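Local coordinates for Glyco_hydro_cc domain-containing protein (Blastomyces gilchristii, PDB 6UB0) that probably hydrolyses beta-1,3-glucans such as curdlan in an exo fashion, as a family GH128 glycoside hydrolase with a TIM-barrel catalytic core, at residues Gly21-Ser26 with Lys225-Ile230; Ile40-Met45 with Ala65-Leu70; Gly107-Ser112 with Leu120-Gly125; Cys134-Leu139 with Tyr167-Val172; Glu176-Gly181 with Ala207-Asp212. All coordinates share one frame; numbering follows the deposited sequence.

Contact 1. Residues Gly21-Ser26 with Lys225-Ile230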
# COMPACT_ATOMS: atom_id res chain seq x y z
N GLY A 21 -2.08 -15.40 11.89
CA GLY A 21 -3.21 -14.72 11.25
C GLY A 21 -3.16 -14.89 9.72
O GLY A 21 -2.20 -15.45 9.20
N PRO A 22 -4.17 -14.44 8.95
CA PRO A 22 -4.20 -14.64 7.50
C PRO A 22 -3.41 -13.59 6.72
O PRO A 22 -3.95 -12.93 5.88
CB PRO A 22 -5.68 -14.50 7.14
CG PRO A 22 -6.23 -13.56 8.21
CD PRO A 22 -5.40 -13.79 9.45
N PHE A 23 -2.12 -13.53 6.99
CA PHE A 23 -1.20 -12.50 6.44
C PHE A 23 -0.32 -13.16 5.40
O PHE A 23 0.14 -14.29 5.60
CB PHE A 23 -0.44 -11.82 7.58
CG PHE A 23 -1.37 -11.19 8.59
CD1 PHE A 23 -2.10 -10.05 8.30
CD2 PHE A 23 -1.52 -11.73 9.84
CE1 PHE A 23 -2.96 -9.48 9.24
CE2 PHE A 23 -2.33 -11.13 10.79
CZ PHE A 23 -3.10 -10.05 10.48
N SER A 24 -0.13 -12.50 4.27
CA SER A 24 0.73 -13.05 3.21
C SER A 24 1.89 -12.10 3.00
O SER A 24 2.85 -12.56 2.37
CB SER A 24 -0.07 -13.28 1.97
OG SER A 24 -0.56 -12.06 1.48
N TRP A 25 1.79 -10.85 3.47
CA TRP A 25 2.77 -9.82 3.09
C TRP A 25 2.91 -8.71 4.13
O TRP A 25 2.06 -8.52 5.04
CB TRP A 25 2.42 -9.27 1.70
CG TRP A 25 1.23 -8.36 1.68
CD1 TRP A 25 -0.07 -8.72 1.75
CD2 TRP A 25 1.26 -6.93 1.58
NE1 TRP A 25 -0.87 -7.61 1.71
CE2 TRP A 25 -0.09 -6.50 1.60
CE3 TRP A 25 2.30 -5.98 1.48
CZ2 TRP A 25 -0.42 -5.15 1.55
CZ3 TRP A 25 1.97 -4.65 1.43
CH2 TRP A 25 0.63 -4.26 1.40
N SER A 26 4.01 -7.98 3.95
CA SER A 26 4.44 -6.90 4.84
C SER A 26 5.12 -5.81 4.02
O SER A 26 5.65 -6.11 2.93
CB SER A 26 5.34 -7.36 5.90
OG SER A 26 6.56 -7.73 5.35
N LYS A 225 -6.51 -7.51 17.45
CA LYS A 225 -7.23 -8.81 17.43
C LYS A 225 -8.23 -8.88 16.28
O LYS A 225 -8.31 -9.93 15.65
CB LYS A 225 -8.05 -9.01 18.70
CG LYS A 225 -7.27 -9.44 19.93
CD LYS A 225 -8.13 -9.31 21.19
CE LYS A 225 -7.53 -9.98 22.41
NZ LYS A 225 -8.57 -10.39 23.39
N ALA A 226 -9.01 -7.83 16.07
CA ALA A 226 -10.01 -7.77 14.99
C ALA A 226 -9.32 -7.94 13.63
O ALA A 226 -9.84 -8.67 12.74
CB ALA A 226 -10.75 -6.46 15.05
N TYR A 227 -8.23 -7.20 13.41
CA TYR A 227 -7.51 -7.22 12.13
C TYR A 227 -6.97 -8.65 11.92
O TYR A 227 -6.99 -9.11 10.78
CB TYR A 227 -6.39 -6.19 12.10
CG TYR A 227 -5.70 -6.06 10.76
CD1 TYR A 227 -6.42 -5.78 9.62
CD2 TYR A 227 -4.32 -6.04 10.67
CE1 TYR A 227 -5.81 -5.64 8.39
CE2 TYR A 227 -3.69 -5.87 9.45
CZ TYR A 227 -4.43 -5.62 8.30
OH TYR A 227 -3.85 -5.49 7.07
N LYS A 228 -6.63 -9.35 12.99
CA LYS A 228 -6.01 -10.72 12.96
C LYS A 228 -7.03 -11.83 12.67
O LYS A 228 -6.57 -12.87 12.16
CB LYS A 228 -5.34 -11.01 14.31
CG LYS A 228 -4.45 -12.25 14.35
CD LYS A 228 -3.64 -12.26 15.61
CE LYS A 228 -2.55 -13.29 15.62
NZ LYS A 228 -2.04 -13.42 17.01
N THR A 229 -8.31 -11.64 13.02
CA THR A 229 -9.33 -12.73 13.13
C THR A 229 -10.49 -12.53 12.14
O THR A 229 -11.15 -13.51 11.89
CB THR A 229 -9.96 -12.80 14.53
OG1 THR A 229 -10.70 -11.60 14.70
CG2 THR A 229 -8.97 -12.95 15.66
N ILE A 230 -10.76 -11.33 11.64
CA ILE A 230 -12.03 -11.09 10.92
C ILE A 230 -11.92 -11.76 9.55
O ILE A 230 -10.86 -11.88 8.89
CB ILE A 230 -12.37 -9.60 10.86
CG1 ILE A 230 -12.82 -9.11 12.24
CG2 ILE A 230 -13.38 -9.34 9.78
CD1 ILE A 230 -12.95 -7.63 12.35
OXT ILE A 230 -12.96 -12.21 9.07
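The hydroxyl of Y227, whose ring meets F23 across this contact, is held by two backbone partners, G6 O of strand 5-8 and S208 N of strand 203-208. With the far end of the ring fixed in this way, its CE2 corner comes within 3.7 Å of F23 CE1. The two aromatic planes are inclined at 50° with centroids 5.5 Å apart. Y227 reaches that position because CG lies opposite the backbone N (chi1 -174°), which carries the phenol toward F23. F23 also offers CZ to the backbone of K228, 3.9 Å from its CA. Above one face of the F23 ring, near the rim, sits CD of P22, and the same CD touches K228 O at 3.1 Å. P22 forms the centre of an inverse gamma turn. The extended aliphatic chain of K228 passes G21 CA, with CG 4.2 Å away, and carries its ammonium group to A17 O. R5 binds both Y227 O and I230 O. The arrangement brings the C-terminal helix 222-229 beside strand 23-27, as expected where the last helix of a TIM barrel closes against the first strands.

Contact 2. Residues Ile40-Met45 with Ala65-Leu70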
# COMPACT_ATOMS: atom_id res chain seq x y z
N ILE A 40 5.95 -14.73 5.20
CA ILE A 40 5.29 -13.51 4.64
C ILE A 40 6.24 -12.76 3.72
O ILE A 40 7.45 -12.73 3.99
CB ILE A 40 4.68 -12.61 5.72
CG1 ILE A 40 5.62 -12.37 6.88
CG2 ILE A 40 3.31 -13.14 6.19
CD1 ILE A 40 4.99 -11.53 7.93
N GLU A 41 5.67 -12.32 2.59
CA GLU A 41 6.40 -11.69 1.48
C GLU A 41 6.60 -10.24 1.90
O GLU A 41 5.62 -9.56 2.05
CB GLU A 41 5.61 -11.73 0.17
CG GLU A 41 6.35 -11.04 -0.96
CD GLU A 41 5.52 -10.85 -2.21
OE1 GLU A 41 4.68 -11.74 -2.47
OE2 GLU A 41 5.73 -9.83 -2.93
N TYR A 42 7.85 -9.85 2.13
CA TYR A 42 8.20 -8.41 2.26
C TYR A 42 8.15 -7.77 0.87
O TYR A 42 8.60 -8.35 -0.17
CB TYR A 42 9.59 -8.25 2.87
CG TYR A 42 10.08 -6.84 2.83
CD1 TYR A 42 9.47 -5.88 3.63
CD2 TYR A 42 11.09 -6.45 1.97
CE1 TYR A 42 9.90 -4.57 3.62
CE2 TYR A 42 11.52 -5.13 1.95
CZ TYR A 42 10.89 -4.19 2.75
OH TYR A 42 11.26 -2.89 2.75
N VAL A 43 7.61 -6.55 0.82
CA VAL A 43 7.54 -5.79 -0.45
C VAL A 43 8.37 -4.52 -0.28
O VAL A 43 8.00 -3.61 0.45
CB VAL A 43 6.08 -5.47 -0.84
CG1 VAL A 43 6.05 -4.70 -2.14
CG2 VAL A 43 5.26 -6.73 -0.92
N PRO A 44 9.50 -4.40 -1.00
CA PRO A 44 10.28 -3.16 -0.95
C PRO A 44 9.51 -1.97 -1.51
O PRO A 44 8.68 -2.18 -2.41
CB PRO A 44 11.52 -3.49 -1.80
CG PRO A 44 11.57 -4.99 -1.78
CD PRO A 44 10.13 -5.44 -1.79
N MET A 45 9.74 -0.79 -0.93
CA MET A 45 9.20 0.49 -1.43
C MET A 45 10.32 1.47 -1.81
O MET A 45 11.21 1.73 -1.02
CB MET A 45 8.24 1.12 -0.43
CG MET A 45 7.89 2.56 -0.82
SD MET A 45 6.74 3.35 0.31
CE MET A 45 5.16 2.80 -0.32
N ALA A 65 15.85 -11.91 -2.52
CA ALA A 65 15.20 -12.59 -1.37
C ALA A 65 13.83 -13.17 -1.77
O ALA A 65 13.15 -13.67 -0.87
CB ALA A 65 15.09 -11.65 -0.19
N GLY A 66 13.48 -13.16 -3.07
CA GLY A 66 12.26 -13.81 -3.62
C GLY A 66 11.01 -12.92 -3.59
O GLY A 66 9.87 -13.42 -3.82
N SER A 67 11.20 -11.62 -3.35
CA SER A 67 10.12 -10.61 -3.34
C SER A 67 9.52 -10.57 -4.74
O SER A 67 10.30 -10.49 -5.72
CB SER A 67 10.64 -9.27 -2.90
OG SER A 67 10.98 -9.28 -1.51
N LYS A 68 8.21 -10.74 -4.86
CA LYS A 68 7.51 -10.81 -6.16
C LYS A 68 7.09 -9.40 -6.61
O LYS A 68 6.58 -9.26 -7.72
CB LYS A 68 6.32 -11.76 -6.02
CG LYS A 68 6.73 -13.14 -5.50
CD LYS A 68 5.61 -13.99 -5.00
CE LYS A 68 5.05 -14.92 -6.05
NZ LYS A 68 4.61 -16.20 -5.44
N ASN A 69 7.22 -8.42 -5.74
CA ASN A 69 6.48 -7.15 -5.91
C ASN A 69 7.35 -5.99 -5.45
O ASN A 69 8.13 -6.16 -4.54
CB ASN A 69 5.16 -7.10 -5.12
CG ASN A 69 4.10 -8.05 -5.62
OD1 ASN A 69 3.51 -7.82 -6.65
ND2 ASN A 69 3.89 -9.17 -4.93
N LEU A 70 7.20 -4.83 -6.10
CA LEU A 70 7.90 -3.61 -5.68
C LEU A 70 6.88 -2.47 -5.67
O LEU A 70 6.10 -2.36 -6.65
CB LEU A 70 9.01 -3.24 -6.66
CG LEU A 70 10.13 -4.27 -6.81
CD1 LEU A 70 11.03 -3.87 -7.96
CD2 LEU A 70 10.91 -4.41 -5.53
O HOH W 1 10.10 -11.59 0.72
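E41 turns its carboxylate onto the chain of the 65-70 segment, where OE2 receives N69 ND2 at 2.8 Å. That bond is nearly straight (161° at the hydrogen) and uses the syn lone pair of OE2, and the carboxylate and amide planes are almost coplanar. A second, weak bond comes to the same oxygen from K68 N, so OE2 bridges backbone and side chain. E41 OE1 makes a salt bridge to R205, while the K68 side chain crosses that of E41 at about a right angle, CD being 3.5 Å from OE1. At Y42 the link passes to the main chain: its carbonyl O accepts S67 OG at 2.9 Å, and a water joins Y42 N to the same hydroxyl, weakly on the serine side. S67 follows G66, the C-prime residue of the Schellman motif that ends helix 52-64; the contact spans a beta-alpha-beta crossover of the barrel, from strand 41-42 through that helix to strand 69-71. V43, with CG1 opposite the backbone N (chi1 -179°), sets this methyl 3.5 Å from N69 O. P44 CD is equally close to N69 O, a buried carbonyl with no polar partner in the model. Farther along the proline ring, P44 CG meets L70 CD2 at 3.9 Å.

Contact 3. Residues Gly107-Ser112 with Leu120-Gly125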
# COMPACT_ATOMS: atom_id res chain seq x y z
N GLY A 107 4.06 -1.64 -8.45
CA GLY A 107 2.92 -0.92 -7.89
C GLY A 107 3.09 0.56 -8.08
O GLY A 107 4.18 1.06 -7.93
N SER A 108 2.04 1.24 -8.50
CA SER A 108 2.12 2.70 -8.73
C SER A 108 2.55 3.45 -7.47
O SER A 108 2.51 2.94 -6.35
CB SER A 108 0.79 3.21 -9.16
OG SER A 108 0.03 3.45 -8.01
N PRO A 109 2.95 4.72 -7.61
CA PRO A 109 3.02 5.59 -6.43
C PRO A 109 1.63 5.50 -5.78
O PRO A 109 0.59 5.36 -6.45
CB PRO A 109 3.33 6.97 -7.01
CG PRO A 109 3.90 6.65 -8.38
CD PRO A 109 3.06 5.50 -8.86
N ALA A 110 1.62 5.60 -4.45
CA ALA A 110 0.42 5.44 -3.61
C ALA A 110 -0.14 6.83 -3.27
O ALA A 110 0.60 7.61 -2.68
CB ALA A 110 0.73 4.73 -2.32
N VAL A 111 -1.32 7.16 -3.77
CA VAL A 111 -1.90 8.50 -3.48
C VAL A 111 -2.74 8.47 -2.21
O VAL A 111 -3.37 7.47 -1.92
CB VAL A 111 -2.64 9.07 -4.69
CG1 VAL A 111 -1.61 9.38 -5.75
CG2 VAL A 111 -3.71 8.12 -5.22
N SER A 112 -2.95 9.67 -1.65
CA SER A 112 -3.91 9.92 -0.54
C SER A 112 -5.34 9.86 -1.08
O SER A 112 -5.54 9.60 -2.28
CB SER A 112 -3.61 11.23 0.19
OG SER A 112 -4.04 12.38 -0.55
N LEU A 120 -6.73 10.68 -6.53
CA LEU A 120 -6.91 10.01 -7.85
C LEU A 120 -6.76 10.98 -9.03
O LEU A 120 -6.73 10.52 -10.20
CB LEU A 120 -8.31 9.40 -7.86
CG LEU A 120 -8.55 8.48 -6.67
CD1 LEU A 120 -9.87 7.76 -6.78
CD2 LEU A 120 -7.38 7.51 -6.55
N GLY A 121 -6.78 12.27 -8.74
CA GLY A 121 -6.52 13.32 -9.73
C GLY A 121 -5.04 13.30 -10.03
O GLY A 121 -4.68 13.26 -11.23
N TRP A 122 -4.22 13.25 -8.98
CA TRP A 122 -2.75 13.11 -9.14
C TRP A 122 -2.48 11.80 -9.87
O TRP A 122 -1.62 11.79 -10.81
CB TRP A 122 -2.03 13.22 -7.80
CG TRP A 122 -0.54 13.26 -7.95
CD1 TRP A 122 0.31 14.32 -7.79
CD2 TRP A 122 0.29 12.12 -8.19
NE1 TRP A 122 1.61 13.94 -8.01
CE2 TRP A 122 1.63 12.59 -8.25
CE3 TRP A 122 0.03 10.77 -8.42
CZ2 TRP A 122 2.70 11.73 -8.49
CZ3 TRP A 122 1.08 9.94 -8.71
CH2 TRP A 122 2.39 10.40 -8.71
N MET A 123 -3.15 10.72 -9.48
CA MET A 123 -2.95 9.42 -10.17
C MET A 123 -3.25 9.62 -11.66
O MET A 123 -2.44 9.16 -12.49
CB MET A 123 -3.84 8.30 -9.63
CG MET A 123 -3.31 6.92 -9.99
SD MET A 123 -1.66 6.55 -9.33
CE MET A 123 -2.14 5.93 -7.70
N GLN A 124 -4.33 10.31 -12.02
CA GLN A 124 -4.67 10.41 -13.46
C GLN A 124 -3.62 11.26 -14.21
O GLN A 124 -3.18 10.86 -15.32
CB GLN A 124 -6.08 10.91 -13.67
CG GLN A 124 -6.47 10.72 -15.12
CD GLN A 124 -7.90 11.04 -15.39
OE1 GLN A 124 -8.81 10.33 -14.97
NE2 GLN A 124 -8.11 12.10 -16.15
N GLY A 125 -3.15 12.34 -13.57
CA GLY A 125 -2.06 13.21 -14.07
C GLY A 125 -0.78 12.42 -14.25
O GLY A 125 -0.12 12.51 -15.31
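Apolar contacts carry most of this interface, and V111 is at their centre. One methyl, CG1, presses on the six-membered ring of W122, 3.4 Å from CE3, while the other, CG2, is shared between M123 CE and L120 CD2. V111 can serve both sides because CG1 stands opposite the carbonyl carbon (chi1 -68°), leaving the two methyls splayed toward the helix. Two residues earlier in the strand the ring of P109 continues the row, its CB 3.9 Å from W122 CH2, with the two side chains roughly perpendicular. The indole approaches both strand residues obliquely and directs NE1 elsewhere, to M84 O; F126, one turn on, has a ring nearly parallel to it.

A different kind of meeting is made by the thioether. M123 is bent at both chi2 and chi3, which folds its methyl back against polar atoms of the strand: CE lies 3.1 Å from P109 O and 3.3 Å from S108 OG. The serine hydroxyl also bonds to A140 N on the adjacent strand.

Strand 107-111 and helix 120-125 run almost antiparallel, at 159°, with axes 8.4 Å apart, as successive elements of a beta-alpha-beta unit of the barrel. With no hydrogen bond between the two segments, the helix is held by shape and burial, while the strand's polar bonding is directed to its neighbours in the sheet.

Contact 4. Residues Cys134-Leu139 with Tyr167-Val172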
# COMPACT_ATOMS: atom_id res chain seq x y z
N CYS A 134 4.87 3.72 -18.49
CA CYS A 134 5.07 3.29 -17.09
C CYS A 134 4.59 1.82 -17.06
O CYS A 134 3.44 1.54 -17.47
CB CYS A 134 4.40 4.23 -16.08
SG CYS A 134 5.13 5.89 -15.85
N LYS A 135 5.45 0.90 -16.63
CA LYS A 135 5.14 -0.55 -16.49
C LYS A 135 4.55 -0.80 -15.09
O LYS A 135 5.33 -0.91 -14.13
CB LYS A 135 6.38 -1.40 -16.74
CG LYS A 135 6.79 -1.46 -18.21
CD LYS A 135 8.05 -2.23 -18.50
CE LYS A 135 8.45 -2.21 -19.95
NZ LYS A 135 9.84 -1.73 -20.07
N ILE A 136 3.22 -0.84 -15.01
CA ILE A 136 2.44 -0.80 -13.73
C ILE A 136 1.51 -2.00 -13.73
O ILE A 136 0.60 -2.05 -14.58
CB ILE A 136 1.65 0.51 -13.55
CG1 ILE A 136 2.55 1.75 -13.61
CG2 ILE A 136 0.87 0.47 -12.24
CD1 ILE A 136 1.81 3.04 -13.93
N ASP A 137 1.71 -2.89 -12.76
CA ASP A 137 0.90 -4.12 -12.54
C ASP A 137 -0.25 -3.80 -11.61
O ASP A 137 -1.23 -4.51 -11.68
CB ASP A 137 1.72 -5.28 -11.95
CG ASP A 137 2.76 -5.77 -12.93
OD1 ASP A 137 2.35 -6.46 -13.85
OD2 ASP A 137 3.94 -5.38 -12.83
N PHE A 138 -0.13 -2.78 -10.74
CA PHE A 138 -1.21 -2.47 -9.76
C PHE A 138 -1.06 -1.04 -9.24
O PHE A 138 0.05 -0.55 -9.23
CB PHE A 138 -1.20 -3.53 -8.65
CG PHE A 138 0.03 -3.52 -7.77
CD1 PHE A 138 0.08 -2.72 -6.63
CD2 PHE A 138 1.12 -4.32 -8.06
CE1 PHE A 138 1.21 -2.71 -5.83
CE2 PHE A 138 2.26 -4.30 -7.27
CZ PHE A 138 2.30 -3.51 -6.15
N LEU A 139 -2.18 -0.36 -9.01
CA LEU A 139 -2.22 0.97 -8.33
C LEU A 139 -2.11 0.73 -6.83
O LEU A 139 -2.72 -0.17 -6.35
CB LEU A 139 -3.53 1.71 -8.60
CG LEU A 139 -3.89 1.99 -10.06
CD1 LEU A 139 -5.04 2.99 -10.15
CD2 LEU A 139 -2.69 2.53 -10.83
N TYR A 167 -6.86 2.99 -17.58
CA TYR A 167 -5.44 3.02 -18.03
C TYR A 167 -4.86 1.59 -18.16
O TYR A 167 -3.64 1.47 -18.33
CB TYR A 167 -4.64 3.98 -17.14
CG TYR A 167 -5.00 5.44 -17.33
CD1 TYR A 167 -6.12 5.99 -16.72
CD2 TYR A 167 -4.23 6.28 -18.14
CE1 TYR A 167 -6.47 7.32 -16.91
CE2 TYR A 167 -4.57 7.60 -18.34
CZ TYR A 167 -5.69 8.13 -17.73
OH TYR A 167 -6.03 9.43 -17.92
N GLY A 168 -5.69 0.52 -18.11
CA GLY A 168 -5.26 -0.88 -18.37
C GLY A 168 -4.43 -1.54 -17.26
O GLY A 168 -3.66 -2.49 -17.54
N ILE A 169 -4.61 -1.07 -16.03
CA ILE A 169 -3.97 -1.61 -14.80
C ILE A 169 -5.08 -2.31 -14.03
O ILE A 169 -6.01 -1.63 -13.65
CB ILE A 169 -3.31 -0.46 -14.00
CG1 ILE A 169 -2.59 0.50 -14.97
CG2 ILE A 169 -2.39 -1.01 -12.91
CD1 ILE A 169 -1.57 1.43 -14.36
N GLY A 170 -5.02 -3.64 -13.94
CA GLY A 170 -6.19 -4.50 -13.65
C GLY A 170 -6.51 -4.68 -12.18
O GLY A 170 -7.54 -5.34 -11.89
N THR A 171 -5.69 -4.14 -11.27
CA THR A 171 -5.95 -4.28 -9.81
C THR A 171 -5.35 -3.11 -9.03
O THR A 171 -4.52 -2.38 -9.62
CB THR A 171 -5.42 -5.62 -9.29
OG1 THR A 171 -6.11 -5.92 -8.07
CG2 THR A 171 -3.92 -5.61 -9.09
N VAL A 172 -5.77 -2.94 -7.78
CA VAL A 172 -5.16 -1.98 -6.82
C VAL A 172 -4.72 -2.70 -5.55
O VAL A 172 -5.45 -3.59 -5.07
CB VAL A 172 -6.04 -0.75 -6.47
CG1 VAL A 172 -6.78 -0.19 -7.69
CG2 VAL A 172 -7.04 -0.99 -5.35
O HOH W 2 -2.69 -4.97 -14.59
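L139 and V172 form a parallel beta bridge with CA atoms 4.4 Å apart, in which L139 N donates to T171 O at 3.2 Å. Two CA-H...O contacts accompany it, from F138 CA to T171 O and from V172 CA to L139 O. A water spans the gap just before the bridge, between D137 O and G170 N. Here strand 172-180 joins strand 138-146 in the parallel barrel sheet, after a Schellman motif at G168 has ended helix 150-166. The main side-chain wedge is I169. Its CD1 is pushed unusually tightly against I136, 3.4 Å from CG2, and also meets L139 CD2 at 3.9 Å. T171 places OG1 opposite its backbone N (chi1 -159°), toward G202 O, and this turns CG2 to F138 CB, 3.5 Å away. Beyond that CB the F138 ring stacks on W173. L139 CB and V172 CG1 pack beside the bridge, whereas C134, at the far end, is tied to C130 by a disulfide.

Contact 5. Residues Glu176-Gly181 with Ala207-Asp212. With GLC (alpha-D-glucopyranose), chain B; BGC (beta-D-glucopyranose), chain C.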
# COMPACT_ATOMS: atom_id res chain seq x y z
N GLU A 176 -2.74 1.54 2.60
CA GLU A 176 -3.09 2.17 3.89
C GLU A 176 -4.60 2.37 3.93
O GLU A 176 -5.12 3.04 3.05
CB GLU A 176 -2.50 3.55 4.10
CG GLU A 176 -1.01 3.64 4.30
CD GLU A 176 -0.45 5.02 4.51
OE1 GLU A 176 -1.24 5.97 4.69
OE2 GLU A 176 0.78 5.18 4.42
N PHE A 177 -5.27 1.88 4.97
CA PHE A 177 -6.59 2.45 5.33
C PHE A 177 -6.74 2.52 6.85
O PHE A 177 -6.24 1.64 7.54
CB PHE A 177 -7.67 1.66 4.62
CG PHE A 177 -7.74 0.22 5.06
CD1 PHE A 177 -8.54 -0.14 6.13
CD2 PHE A 177 -7.01 -0.76 4.41
CE1 PHE A 177 -8.57 -1.46 6.56
CE2 PHE A 177 -7.10 -2.07 4.81
CZ PHE A 177 -7.91 -2.42 5.86
N GLU A 178 -7.43 3.56 7.34
CA GLU A 178 -7.56 3.80 8.79
C GLU A 178 -8.93 4.41 9.05
O GLU A 178 -9.14 5.52 8.56
CB GLU A 178 -6.40 4.69 9.24
CG GLU A 178 -6.54 5.15 10.66
CD GLU A 178 -5.48 6.11 11.15
OE1 GLU A 178 -5.03 7.00 10.35
OE2 GLU A 178 -5.14 5.97 12.36
N GLY A 179 -9.82 3.68 9.73
CA GLY A 179 -11.10 4.20 10.27
C GLY A 179 -10.93 4.72 11.70
O GLY A 179 -10.82 3.86 12.63
N GLN A 180 -10.92 6.04 11.87
CA GLN A 180 -10.38 6.72 13.09
C GLN A 180 -11.45 6.81 14.16
O GLN A 180 -12.64 6.63 13.82
CB GLN A 180 -9.88 8.12 12.79
CG GLN A 180 -8.46 8.15 12.24
CD GLN A 180 -8.29 9.27 11.25
OE1 GLN A 180 -9.24 10.01 10.97
NE2 GLN A 180 -7.08 9.40 10.74
N GLY A 181 -11.03 7.06 15.41
CA GLY A 181 -11.92 7.10 16.58
C GLY A 181 -11.50 6.12 17.65
O GLY A 181 -10.39 5.58 17.53
N ALA A 207 -3.65 -3.34 3.52
CA ALA A 207 -3.03 -3.22 4.86
C ALA A 207 -3.73 -2.12 5.64
O ALA A 207 -3.73 -0.93 5.22
CB ALA A 207 -1.57 -2.93 4.75
N SER A 208 -4.31 -2.47 6.77
CA SER A 208 -4.80 -1.47 7.72
C SER A 208 -3.61 -0.71 8.27
O SER A 208 -2.49 -1.30 8.36
CB SER A 208 -5.60 -2.07 8.84
OG SER A 208 -6.75 -1.27 9.05
N PHE A 209 -3.85 0.55 8.62
CA PHE A 209 -2.78 1.47 9.05
C PHE A 209 -2.79 1.59 10.57
O PHE A 209 -3.67 2.21 11.10
CB PHE A 209 -2.97 2.83 8.36
CG PHE A 209 -1.97 3.87 8.76
CD1 PHE A 209 -0.74 3.98 8.11
CD2 PHE A 209 -2.24 4.76 9.80
CE1 PHE A 209 0.16 4.97 8.46
CE2 PHE A 209 -1.32 5.72 10.15
CZ PHE A 209 -0.13 5.85 9.49
N PHE A 210 -1.81 1.06 11.30
CA PHE A 210 -0.79 0.10 10.89
C PHE A 210 -0.37 -0.73 12.11
O PHE A 210 -0.86 -0.45 13.24
CB PHE A 210 0.43 0.79 10.29
CG PHE A 210 1.25 1.76 11.14
CD1 PHE A 210 0.69 2.85 11.76
CD2 PHE A 210 2.61 1.56 11.25
CE1 PHE A 210 1.48 3.71 12.49
CE2 PHE A 210 3.40 2.43 11.98
CZ PHE A 210 2.83 3.51 12.58
N VAL A 211 0.50 -1.70 11.91
CA VAL A 211 0.90 -2.69 12.96
C VAL A 211 1.29 -1.93 14.24
O VAL A 211 0.80 -2.24 15.34
CB VAL A 211 2.06 -3.57 12.43
CG1 VAL A 211 2.84 -4.21 13.58
CG2 VAL A 211 1.54 -4.57 11.42
N ASP A 212 2.15 -0.93 14.12
CA ASP A 212 2.76 -0.31 15.33
C ASP A 212 1.68 0.38 16.15
O ASP A 212 1.96 0.64 17.31
CB ASP A 212 3.91 0.65 15.01
CG ASP A 212 5.02 -0.03 14.25
OD1 ASP A 212 4.69 -0.74 13.29
OD2 ASP A 212 6.22 0.13 14.64
C1 GLC B . -0.11 8.81 5.56
C2 GLC B . 1.41 8.72 5.33
C3 GLC B . 2.17 8.66 6.66
C4 GLC B . 1.69 9.81 7.57
C5 GLC B . 0.19 9.88 7.67
C6 GLC B . -0.38 11.01 8.55
O1 GLC B . -0.64 7.70 6.31
O2 GLC B . 1.88 7.60 4.54
O3 GLC B . 3.57 8.70 6.39
O4 GLC B . 2.13 9.55 8.87
O5 GLC B . -0.31 10.02 6.34
O6 GLC B . 0.52 12.08 8.41
C2 BGC C . 5.77 7.83 6.48
C3 BGC C . 6.65 6.63 6.67
C4 BGC C . 6.26 6.03 8.01
C5 BGC C . 4.75 5.72 8.04
C6 BGC C . 4.10 5.20 9.33
C1 BGC C . 4.30 7.51 6.60
O2 BGC C . 6.04 8.28 5.15
O3 BGC C . 8.07 6.92 6.51
O4 BGC C . 7.12 4.89 8.11
O5 BGC C . 3.95 6.90 7.84
O6 BGC C . 4.53 6.07 10.41
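E176 and F209 lie side by side and point the same way, into the sugar site. OE2 of E176 accepts GLC O2 at 2.7 Å, while OE1 lies so close to GLC O1 that the modelled separation is doubtful. F209 covers the flank of the carboxylate, with CD1 3.8 Å from E176 CD and CE1 3.6 Å from GLC O1. F210 follows through a cis peptide; its CD1 lies over the centre of the F209 ring, and BGC C6 lies over one face of its own ring, 3.8 Å from the plane. These residues lie toward the C-terminal ends of neighbouring parallel barrel strands, the usual location of a TIM-barrel active site. Two further pocket residues position these: H144 bonds to both E176 OE1 and E178 OE1 and meets F209 edge-to-face; W29 NE1 holds E176 OE2. E178 also flanks F209, OE1 being 3.6 Å from CD2. Farther back, F209 N binds F177 O at 2.8 Å and F177 N binds A207 O at 3.2 Å, with S208 CA over the face of the F177 ring.

Overall arrangement
Contacts 2, 3 and 5 are buried, contact 4 is partly so, and contact 1 lies at the surface, where the C-terminal helix meets strand 23-27. Contacts 1 and 2 share neighbouring strands, joined by S24 O to E41 N and S26 O to V43 N. Contacts 2, 3 and 4 succeed one another round the sheet through L70 O to G107 N and F138 O to S108 N. Contact 1 also reaches contact 5 through its tyrosine. Strand meets helix in contacts 1 and 3 without hydrogen bonds across; contacts 2, 4 and 5, between strand ends or adjoining loops, use polar bonds. Contact 5 alone touches the bound sugars; its centre is about 24 Å from that of contact 4.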